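Aspartate aminotransferase, mitochondrial (Trypanosoma brucei brucei, PDB 4W5K) probably catalyses the pyridoxal-phosphate-dependent transfer of amino groups between L-aspartate and 2-oxoglutarate, working as a homodimer. Local coordinates at residues Q96-T101 and P280-P285; P206-A211 and F225-L230; E355-L360 and M368-R373. The protein carries 1 engineered substitution. All blocks are in the same frame, centred on the assembly; numbering follows the deposited sequence. Where two conformers were deposited one is given.

Interaction 1 (Q96-T101 and P280-P285); sequences QTLGGT and PMYSNP. With PLP (pyridoxal-5'-phosphate), chain C.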
loop_
_atom_site.group_PDB
_atom_site.type_symbol
_atom_site.label_atom_id
_atom_site.label_comp_id
_atom_site.label_asym_id
_atom_site.label_seq_id
_atom_site.Cartn_x
_atom_site.Cartn_y
_atom_site.Cartn_z
ATOM N N GLN A 96 4.052 -6.023 -8.749
ATOM C CA GLN A 96 4.323 -4.753 -8.110
ATOM C C GLN A 96 3.953 -4.842 -6.635
ATOM O O GLN A 96 3.007 -5.553 -6.272
ATOM C CB GLN A 96 3.509 -3.650 -8.816
ATOM C CG GLN A 96 3.591 -2.266 -8.171
ATOM C CD GLN A 96 2.844 -1.200 -8.975
ATOM O OE1 GLN A 96 2.490 -1.419 -10.123
ATOM N NE2 GLN A 96 2.678 -0.032 -8.392
ATOM N N THR A 97 4.696 -4.143 -5.784
ATOM C CA THR A 97 4.458 -4.168 -4.344
ATOM C C THR A 97 4.624 -2.791 -3.725
ATOM O O THR A 97 5.135 -1.867 -4.364
ATOM C CB THR A 97 5.429 -5.132 -3.633
ATOM O OG1 THR A 97 6.766 -4.706 -3.951
ATOM C CG2 THR A 97 5.229 -6.591 -4.114
ATOM N N LEU A 98 4.221 -2.658 -2.463
ATOM C CA LEU A 98 4.372 -1.404 -1.742
ATOM C C LEU A 98 5.803 -1.253 -1.240
ATOM O O LEU A 98 6.084 -1.526 -0.063
ATOM C CB LEU A 98 3.384 -1.358 -0.579
ATOM C CG LEU A 98 1.930 -1.431 -1.041
ATOM C CD1 LEU A 98 0.980 -1.604 0.124
ATOM C CD2 LEU A 98 1.648 -0.134 -1.765
ATOM N N GLY A 99 6.685 -0.808 -2.137
ATOM C CA GLY A 99 8.114 -0.771 -1.861
ATOM C C GLY A 99 8.720 -2.141 -1.616
ATOM O O GLY A 99 8.084 -3.184 -1.801
ATOM N N GLY A 100 9.987 -2.158 -1.207
ATOM C CA GLY A 100 10.586 -3.413 -0.785
ATOM C C GLY A 100 9.899 -4.038 0.417
ATOM O O GLY A 100 9.894 -5.291 0.563
ATOM N N THR A 101 9.320 -3.195 1.282
ATOM C CA THR A 101 8.643 -3.690 2.477
ATOM C C THR A 101 7.478 -4.565 2.070
ATOM O O THR A 101 7.342 -5.679 2.591
ATOM C CB THR A 101 8.141 -2.560 3.391
ATOM O OG1 THR A 101 9.249 -1.707 3.748
ATOM C CG2 THR A 101 7.496 -3.133 4.654
ATOM N N PRO A 280 -7.006 -8.796 -0.593
ATOM C CA PRO A 280 -7.550 -8.516 0.743
ATOM C C PRO A 280 -6.590 -7.763 1.676
ATOM O O PRO A 280 -6.921 -7.582 2.844
ATOM C CB PRO A 280 -7.847 -9.918 1.289
ATOM C CG PRO A 280 -6.732 -10.743 0.697
ATOM C CD PRO A 280 -6.606 -10.218 -0.719
ATOM N N MET A 281 -5.454 -7.295 1.166
ATOM C CA MET A 281 -4.584 -6.429 1.959
ATOM C C MET A 281 -4.739 -4.942 1.549
ATOM O O MET A 281 -4.916 -4.090 2.413
ATOM C CB MET A 281 -3.128 -6.847 1.826
ATOM C CG MET A 281 -2.273 -6.218 2.895
ATOM S SD MET A 281 -0.533 -6.712 2.783
ATOM C CE MET A 281 -0.697 -8.442 3.246
ATOM N N TYR A 282 -4.685 -4.656 0.250
ATOM C CA TYR A 282 -4.768 -3.253 -0.229
ATOM C C TYR A 282 -5.380 -3.151 -1.634
ATOM O O TYR A 282 -5.340 -2.083 -2.243
ATOM C CB TYR A 282 -3.360 -2.579 -0.200
ATOM C CG TYR A 282 -2.301 -3.273 -1.018
ATOM C CD1 TYR A 282 -2.098 -2.964 -2.364
ATOM C CD2 TYR A 282 -1.485 -4.257 -0.435
ATOM C CE1 TYR A 282 -1.077 -3.611 -3.112
ATOM C CE2 TYR A 282 -0.508 -4.899 -1.170
ATOM C CZ TYR A 282 -0.327 -4.586 -2.492
ATOM O OH TYR A 282 0.678 -5.228 -3.180
ATOM N N SER A 283 -5.929 -4.255 -2.132
ATOM C CA SER A 283 -6.671 -4.313 -3.413
ATOM C C SER A 283 -5.783 -4.235 -4.652
ATOM O O SER A 283 -5.827 -5.128 -5.503
ATOM C CB SER A 283 -7.749 -3.207 -3.493
ATOM O OG SER A 283 -8.731 -3.549 -4.447
ATOM N N ASN A 284 -4.995 -3.159 -4.768
ATOM C CA ASN A 284 -4.119 -2.953 -5.918
ATOM C C ASN A 284 -3.151 -1.792 -5.602
ATOM O O ASN A 284 -3.382 -1.042 -4.666
ATOM C CB ASN A 284 -4.953 -2.710 -7.186
ATOM C CG ASN A 284 -6.044 -1.690 -6.968
ATOM O OD1 ASN A 284 -5.750 -0.534 -6.734
ATOM N ND2 ASN A 284 -7.311 -2.130 -6.992
ATOM N N PRO A 285 -2.002 -1.736 -6.288
ATOM C CA PRO A 285 -0.913 -0.866 -5.830
ATOM C C PRO A 285 -0.973 0.556 -6.429
ATOM O O PRO A 285 -1.570 0.775 -7.466
ATOM C CB PRO A 285 0.350 -1.636 -6.290
ATOM C CG PRO A 285 -0.117 -2.228 -7.636
ATOM C CD PRO A 285 -1.580 -2.619 -7.394
HETATM N N1 PLP C . 14.985 -3.582 3.222
HETATM C C2 PLP C . 16.093 -2.831 3.533
HETATM C C2A PLP C . 17.387 -3.542 3.766
HETATM C C3 PLP C . 16.007 -1.442 3.627
HETATM O O3 PLP C . 17.092 -0.675 3.954
HETATM C C4 PLP C . 14.791 -0.812 3.399
HETATM C C4A PLP C . 14.781 0.687 3.280
HETATM O O4A PLP C . 14.846 1.364 4.310
HETATM C C5 PLP C . 13.666 -1.572 3.081
HETATM C C6 PLP C . 13.775 -2.960 2.978
HETATM C C5A PLP C . 12.316 -0.908 2.854
HETATM O O4P PLP C . 12.267 -0.293 1.598
HETATM P P PLP C . 10.961 0.348 1.044
HETATM O O1P PLP C . 10.882 1.796 1.421
HETATM O O2P PLP C . 9.761 -0.401 1.570
HETATM O O3P PLP C . 11.072 0.194 -0.456
HETATM O O HOH W 1 0.322 -5.059 -5.857
HETATM O O HOH W 2 2.938 -4.992 -1.319
#

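Interaction 2 (P206-A211 and F225-L230); sequences PFVDMA and FVPRHL. With PLP (pyridoxal-5'-phosphate), chain C; MLT (D-malate), chain D.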
loop_
_atom_site.group_PDB
_atom_site.type_symbol
_atom_site.label_atom_id
_atom_site.label_comp_id
_atom_site.label_asym_id
_atom_site.label_seq_id
_atom_site.Cartn_x
_atom_site.Cartn_y
_atom_site.Cartn_z
ATOM N N PRO A 206 16.807 -19.149 -0.915
ATOM C CA PRO A 206 17.304 -17.784 -0.714
ATOM C C PRO A 206 16.214 -16.740 -0.889
ATOM O O PRO A 206 15.480 -16.812 -1.875
ATOM C CB PRO A 206 18.356 -17.624 -1.805
ATOM C CG PRO A 206 17.923 -18.586 -2.872
ATOM C CD PRO A 206 17.322 -19.751 -2.162
ATOM N N PHE A 207 16.131 -15.813 0.065
ATOM C CA PHE A 207 15.196 -14.664 0.013
ATOM C C PHE A 207 16.087 -13.425 -0.006
ATOM O O PHE A 207 16.649 -13.035 1.015
ATOM C CB PHE A 207 14.270 -14.688 1.236
ATOM C CG PHE A 207 12.983 -13.899 1.088
ATOM C CD1 PHE A 207 12.949 -12.666 0.461
ATOM C CD2 PHE A 207 11.794 -14.442 1.594
ATOM C CE1 PHE A 207 11.740 -11.944 0.344
ATOM C CE2 PHE A 207 10.560 -13.736 1.494
ATOM C CZ PHE A 207 10.536 -12.483 0.860
ATOM N N VAL A 208 16.236 -12.839 -1.182
ATOM C CA VAL A 208 17.131 -11.681 -1.386
ATOM C C VAL A 208 16.383 -10.381 -1.151
ATOM O O VAL A 208 15.382 -10.105 -1.814
ATOM C CB VAL A 208 17.700 -11.683 -2.785
ATOM C CG1 VAL A 208 18.577 -10.394 -3.025
ATOM C CG2 VAL A 208 18.536 -12.911 -2.993
ATOM N N ASP A 209 16.837 -9.600 -0.181
ATOM C CA ASP A 209 16.346 -8.234 -0.001
ATOM C C ASP A 209 17.297 -7.326 -0.781
ATOM O O ASP A 209 18.455 -7.133 -0.391
ATOM C CB ASP A 209 16.285 -7.866 1.495
ATOM C CG ASP A 209 15.726 -6.457 1.740
ATOM O OD1 ASP A 209 15.629 -5.670 0.779
ATOM O OD2 ASP A 209 15.384 -6.134 2.901
ATOM N N MET A 210 16.828 -6.830 -1.924
ATOM C CA MET A 210 17.639 -5.957 -2.784
ATOM C C MET A 210 17.050 -4.554 -2.773
ATOM O O MET A 210 16.249 -4.191 -3.652
ATOM C CB MET A 210 17.699 -6.482 -4.228
ATOM C CG MET A 210 18.685 -5.653 -5.095
ATOM S SD MET A 210 19.067 -6.392 -6.687
ATOM C CE MET A 210 17.481 -6.259 -7.498
ATOM N N ALA A 211 17.435 -3.783 -1.765
ATOM C CA ALA A 211 16.839 -2.456 -1.570
ATOM C C ALA A 211 17.651 -1.352 -2.230
ATOM O O ALA A 211 17.164 -0.235 -2.311
ATOM C CB ALA A 211 16.679 -2.157 -0.042
ATOM N N PHE A 225 24.409 -8.871 -8.500
ATOM C CA PHE A 225 25.106 -10.155 -8.595
ATOM C C PHE A 225 24.421 -11.278 -7.802
ATOM O O PHE A 225 24.267 -12.388 -8.306
ATOM C CB PHE A 225 26.572 -10.005 -8.125
ATOM C CG PHE A 225 27.332 -11.292 -8.127
ATOM C CD1 PHE A 225 27.750 -11.852 -9.323
ATOM C CD2 PHE A 225 27.596 -11.965 -6.948
ATOM C CE1 PHE A 225 28.450 -13.071 -9.335
ATOM C CE2 PHE A 225 28.256 -13.182 -6.953
ATOM C CZ PHE A 225 28.710 -13.723 -8.146
ATOM N N VAL A 226 24.002 -10.998 -6.578
ATOM C CA VAL A 226 23.475 -12.073 -5.738
ATOM C C VAL A 226 22.193 -12.747 -6.315
ATOM O O VAL A 226 22.167 -13.969 -6.425
ATOM C CB VAL A 226 23.241 -11.565 -4.295
ATOM C CG1 VAL A 226 22.446 -12.570 -3.486
ATOM C CG2 VAL A 226 24.609 -11.340 -3.627
ATOM N N PRO A 227 21.176 -11.967 -6.728
ATOM C CA PRO A 227 20.021 -12.671 -7.328
ATOM C C PRO A 227 20.331 -13.273 -8.707
ATOM O O PRO A 227 19.850 -14.360 -9.045
ATOM C CB PRO A 227 18.955 -11.572 -7.424
ATOM C CG PRO A 227 19.728 -10.288 -7.409
ATOM C CD PRO A 227 20.901 -10.536 -6.515
ATOM N N ARG A 228 21.168 -12.605 -9.495
ATOM C CA ARG A 228 21.493 -13.161 -10.799
ATOM C C ARG A 228 22.301 -14.455 -10.689
ATOM O O ARG A 228 22.128 -15.393 -11.481
ATOM C CB ARG A 228 22.241 -12.125 -11.634
ATOM C CG ARG A 228 21.382 -10.931 -11.961
ATOM C CD ARG A 228 22.060 -9.964 -12.909
ATOM N NE ARG A 228 21.244 -8.754 -13.050
ATOM C CZ ARG A 228 21.565 -7.720 -13.825
ATOM N NH1 ARG A 228 22.672 -7.759 -14.555
ATOM N NH2 ARG A 228 20.762 -6.660 -13.884
ATOM N N HIS A 229 23.170 -14.525 -9.693
ATOM C CA HIS A 229 24.001 -15.710 -9.529
ATOM C C HIS A 229 23.145 -16.885 -8.989
ATOM O O HIS A 229 23.316 -18.056 -9.397
ATOM C CB HIS A 229 25.176 -15.387 -8.597
ATOM C CG HIS A 229 26.179 -16.488 -8.461
ATOM N ND1 HIS A 229 27.064 -16.826 -9.465
ATOM C CD2 HIS A 229 26.466 -17.301 -7.418
ATOM C CE1 HIS A 229 27.843 -17.810 -9.050
ATOM N NE2 HIS A 229 27.501 -18.116 -7.809
ATOM N N LEU A 230 22.224 -16.569 -8.081
ATOM C CA LEU A 230 21.419 -17.620 -7.445
ATOM C C LEU A 230 20.332 -18.164 -8.353
ATOM O O LEU A 230 19.913 -19.322 -8.196
ATOM C CB LEU A 230 20.765 -17.107 -6.160
ATOM C CG LEU A 230 21.666 -17.145 -4.932
ATOM C CD1 LEU A 230 21.100 -16.223 -3.850
ATOM C CD2 LEU A 230 21.860 -18.572 -4.444
HETATM N N1 PLP C . 14.985 -3.582 3.222
HETATM C C2 PLP C . 16.093 -2.831 3.533
HETATM C C2A PLP C . 17.387 -3.542 3.766
HETATM C C3 PLP C . 16.007 -1.442 3.627
HETATM O O3 PLP C . 17.092 -0.675 3.954
HETATM C C4 PLP C . 14.791 -0.812 3.399
HETATM C C4A PLP C . 14.781 0.687 3.280
HETATM O O4A PLP C . 14.846 1.364 4.310
HETATM C C5 PLP C . 13.666 -1.572 3.081
HETATM C C6 PLP C . 13.775 -2.960 2.978
HETATM C C5A PLP C . 12.316 -0.908 2.854
HETATM O O4P PLP C . 12.267 -0.293 1.598
HETATM P P PLP C . 10.961 0.348 1.044
HETATM O O1P PLP C . 10.882 1.796 1.421
HETATM O O2P PLP C . 9.761 -0.401 1.570
HETATM O O3P PLP C . 11.072 0.194 -0.456
HETATM C C1 MLT D . 31.361 -12.008 -11.155
HETATM O O1 MLT D . 31.735 -12.006 -9.953
HETATM O O2 MLT D . 31.396 -13.064 -11.841
HETATM C C2 MLT D . 30.851 -10.718 -11.776
HETATM O O3 MLT D . 30.870 -9.781 -10.741
#

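Interaction 3 (E355-L360 and M368-R373); sequences EQVELL and MTLNGR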
loop_
_atom_site.group_PDB
_atom_site.type_symbol
_atom_site.label_atom_id
_atom_site.label_comp_id
_atom_site.label_asym_id
_atom_site.label_seq_id
_atom_site.Cartn_x
_atom_site.Cartn_y
_atom_site.Cartn_z
ATOM N N GLU A 355 28.278 4.801 25.204
ATOM C CA GLU A 355 28.795 5.986 25.889
ATOM C C GLU A 355 29.227 7.078 24.905
ATOM O O GLU A 355 28.898 8.253 25.094
ATOM C CB GLU A 355 29.980 5.616 26.802
ATOM N N GLN A 356 29.962 6.693 23.858
ATOM C CA GLN A 356 30.468 7.664 22.884
ATOM C C GLN A 356 29.353 8.288 22.031
ATOM O O GLN A 356 29.400 9.483 21.700
ATOM C CB GLN A 356 31.520 7.000 21.998
ATOM C CG GLN A 356 32.746 6.589 22.799
ATOM C CD GLN A 356 33.727 5.732 22.035
ATOM O OE1 GLN A 356 33.366 5.002 21.110
ATOM N NE2 GLN A 356 34.989 5.793 22.443
ATOM N N VAL A 357 28.350 7.487 21.688
ATOM C CA VAL A 357 27.192 8.011 20.961
ATOM C C VAL A 357 26.455 9.023 21.844
ATOM O O VAL A 357 26.059 10.100 21.386
ATOM C CB VAL A 357 26.247 6.877 20.525
ATOM C CG1 VAL A 357 24.886 7.438 20.052
ATOM C CG2 VAL A 357 26.905 6.052 19.418
ATOM N N GLU A 358 26.311 8.690 23.121
ATOM C CA GLU A 358 25.615 9.568 24.064
ATOM C C GLU A 358 26.359 10.890 24.272
ATOM O O GLU A 358 25.734 11.935 24.448
ATOM C CB GLU A 358 25.412 8.855 25.403
ATOM C CG GLU A 358 24.470 7.666 25.318
ATOM C CD GLU A 358 24.224 7.015 26.664
ATOM O OE1 GLU A 358 24.770 7.512 27.671
ATOM O OE2 GLU A 358 23.481 6.010 26.716
ATOM N N LEU A 359 27.688 10.844 24.241
ATOM C CA LEU A 359 28.498 12.053 24.344
ATOM C C LEU A 359 28.410 12.922 23.095
ATOM O O LEU A 359 28.423 14.144 23.183
ATOM C CB LEU A 359 29.967 11.698 24.606
ATOM C CG LEU A 359 30.408 11.544 26.063
ATOM C CD1 LEU A 359 31.870 11.157 26.137
ATOM C CD2 LEU A 359 30.147 12.833 26.816
ATOM N N LEU A 360 28.355 12.292 21.925
ATOM C CA LEU A 360 28.262 13.038 20.676
ATOM C C LEU A 360 26.973 13.842 20.652
ATOM O O LEU A 360 26.931 14.957 20.135
ATOM C CB LEU A 360 28.328 12.095 19.470
ATOM C CG LEU A 360 29.709 11.523 19.142
ATOM C CD1 LEU A 360 29.607 10.519 18.010
ATOM C CD2 LEU A 360 30.665 12.638 18.772
ATOM N N MET A 368 22.888 10.119 16.398
ATOM C CA MET A 368 22.890 8.811 15.750
ATOM C C MET A 368 22.337 7.815 16.760
ATOM O O MET A 368 22.277 8.118 17.956
ATOM C CB MET A 368 24.297 8.420 15.271
ATOM C CG MET A 368 25.254 7.998 16.354
ATOM S SD MET A 368 26.908 7.611 15.690
ATOM C CE MET A 368 27.393 9.193 15.041
ATOM N N THR A 369 21.903 6.651 16.291
ATOM C CA THR A 369 21.303 5.667 17.185
ATOM C C THR A 369 22.386 5.023 18.056
ATOM O O THR A 369 23.568 5.004 17.694
ATOM C CB THR A 369 20.511 4.585 16.409
ATOM O OG1 THR A 369 21.236 4.193 15.242
ATOM C CG2 THR A 369 19.148 5.125 15.978
ATOM N N LEU A 370 21.968 4.498 19.206
ATOM C CA LEU A 370 22.887 4.037 20.250
ATOM C C LEU A 370 23.748 2.839 19.856
ATOM O O LEU A 370 24.700 2.487 20.551
ATOM C CB LEU A 370 22.098 3.691 21.509
ATOM C CG LEU A 370 21.425 4.857 22.227
ATOM C CD1 LEU A 370 20.653 4.343 23.427
ATOM C CD2 LEU A 370 22.457 5.880 22.653
ATOM N N ASN A 371 23.403 2.195 18.754
ATOM C CA ASN A 371 24.204 1.082 18.262
ATOM C C ASN A 371 25.417 1.565 17.461
ATOM O O ASN A 371 26.175 0.755 16.938
ATOM C CB ASN A 371 23.357 0.159 17.398
ATOM C CG ASN A 371 22.646 0.907 16.291
ATOM O OD1 ASN A 371 22.764 2.130 16.187
ATOM N ND2 ASN A 371 21.903 0.181 15.458
ATOM N N GLY A 372 25.588 2.881 17.352
ATOM C CA GLY A 372 26.719 3.410 16.602
ATOM C C GLY A 372 26.485 3.446 15.097
ATOM O O GLY A 372 27.416 3.682 14.322
ATOM N N ARG A 373 25.245 3.228 14.669
ATOM C CA ARG A 373 24.923 3.364 13.247
ATOM C C ARG A 373 24.868 4.833 12.868
ATOM O O ARG A 373 24.151 5.608 13.487
ATOM C CB ARG A 373 23.575 2.719 12.897
ATOM C CG ARG A 373 23.168 2.985 11.448
ATOM C CD ARG A 373 21.690 2.686 11.173
ATOM N NE ARG A 373 20.752 3.510 11.934
ATOM C CZ ARG A 373 20.079 4.563 11.462
ATOM N NH1 ARG A 373 20.267 4.999 10.225
ATOM N NH2 ARG A 373 19.232 5.213 12.245
HETATM O O HOH W 3 24.448 10.533 19.096
#

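Interaction 1 (Q96-T101 and P280-P285)
Leu98 and Gln96 meet Tyr282 and Pro285 where, in this aminotransferase fold, strand 92-97 gives way to helix 99-110, whose first turn holds the cofactor phosphate. Leu98 is modelled in two conformers; in one, CD1 lies over a face of the Tyr282 ring, 3.8 Å from its centroid and 15° off the normal, a CH-pi contact that holds for that conformer alone. The carboxamide of Gln96 rests against the proline ring, with Gln96 CD 3.4 Å from Pro285 CG. Gln96 CG stands anti to the backbone N (chi1 175°) and the chain runs extended, which carries the amide across; OE1 is then bonded by Ile68 N. Two waters add polar coupling. One donates to Gln96 O (2.8 Å) and accepts from Tyr282 OH (2.7 Å); the other accepts from Leu98 N and donates to Tyr282 OH, so the phenol oxygen both gives and accepts. Further out, Leu98 centres an inverse gamma turn, and Arg253 of the second subunit bonds Tyr282 O, placing the contact at the dimer interface. At the helix start, Gly100 N bonds PLP O3P at 2.7 Å, while PLP O2P receives both Thr101 N (2.8 Å) and Thr101 OG1 (2.6 Å).

Interaction 2 (P206-A211 and F225-L230)
Val208 of strand 205-210 faces Pro227 and Val226 of helix 225-230, part of the beta-alpha-beta crossover that leads to the neighbouring parallel strand 238-242. From CB, which is directed at the helix, the valine forks. A chi1 of 176° sets CG1 opposite the backbone nitrogen and brings it within 4.2 Å of Pro227 CD. CG2 meets Val226 CG1 at 4.0 Å and, more loosely, Leu230 CD1. Two residues before Val208, Pro206 CB touches Leu230 CD1 at 3.7 Å; two residues after it, Met210 crosses Pro227 at about a right angle and sets its SD 4.0 Å from Pro227 CG. The axes of 206-210 and 225-230 approach to 9.3 Å, with 152° between their N-to-C directions. Alternation along the strand turns Asp209 away from the helix: its OD2, also bonded by His131 NE2, lies 2.6 Å from PLP N1, as in related aminotransferases where an aspartate faces the pyridine nitrogen. On the helix, Phe225 turns away from the strand, stacks with His189 and brings CE1 to 3.5 Å from malate O1. No hydrogen bond crosses between the segments, which implies that apolar contact alone joins them directly, while Asp209 and Phe225, which take no part in it, meet the cofactor and the malate.

Interaction 3 (E355-L360 and M368-R373)
Asn371 OD1 is gripped twice inside the turn that presents Leu370 and Gly372 to Val357 of helix 354-364. Thr369 OG1 donates to it at 2.7 Å, tilted 19° from the carbonyl plane, while Arg373 N reaches it at 3.1 Å from well above that plane, 62° out. The second bond closes an Asx turn, and it overlaps a type I beta turn from Thr369 to Gly372, in which Gly372 N bonds Thr369 O at 3.0 Å. With both donors drawn from its own loop, the amide oxygen ties Thr369 to Arg373, across the turn. Arg373 NE adds a weak bond to Thr369 OG1.

Against this internally bonded loop packs one face of the helix. Val357 carries most of the contact: with chi1 at 167° swinging it away from the backbone nitrogen, CG1 sits 3.4 Å from Met368 O and also touches Thr369 O, Met368 CG and Leu370 CD2, whereas CG2 leans on Gly372 CA. At the solvent side, Leu370 CD2 touches both that valine and Glu358 CG, the latter at 3.8 Å. Toward the interior, Met368 bends at its last torsion and lays CE 3.9 Å from Leu360 CD1; Leu360 is covered in turn by Ala390 and Val394 of helix 384-395, and Met368 by Leu33 and Leu352. The contact therefore joins helix 354-364 to the loop between strands 366-367 and 373-375, in the small domain of the aminotransferase fold. No direct hydrogen bond links the two segments. Instead a water lies 2.8 Å from Val357 O, to which it can donate, and accepts from Met368 N at 3.1 Å.

Overall arrangement
Interactions 1 and 2 each have one segment on the same mixed sheet of the large domain. Segment 96-101 leaves its outermost strand 92-97, and segment 206-211 lies on the inner strand 205-210. Interaction 2 is nested in the chain loop that interaction 1 closes; their centres are 21 Å apart and their nearest atoms about 6 Å. Without touching, both reach the same PLP, one at the phosphate and the other at the pyridine nitrogen, so distant parts of the sequence hold its two ends. Interaction 3 follows later in the chain, its centre 35 Å and 32 Å from theirs, and packs helix 354-364 on the loop before strand 373-375 in the small domain, away from the cofactor site.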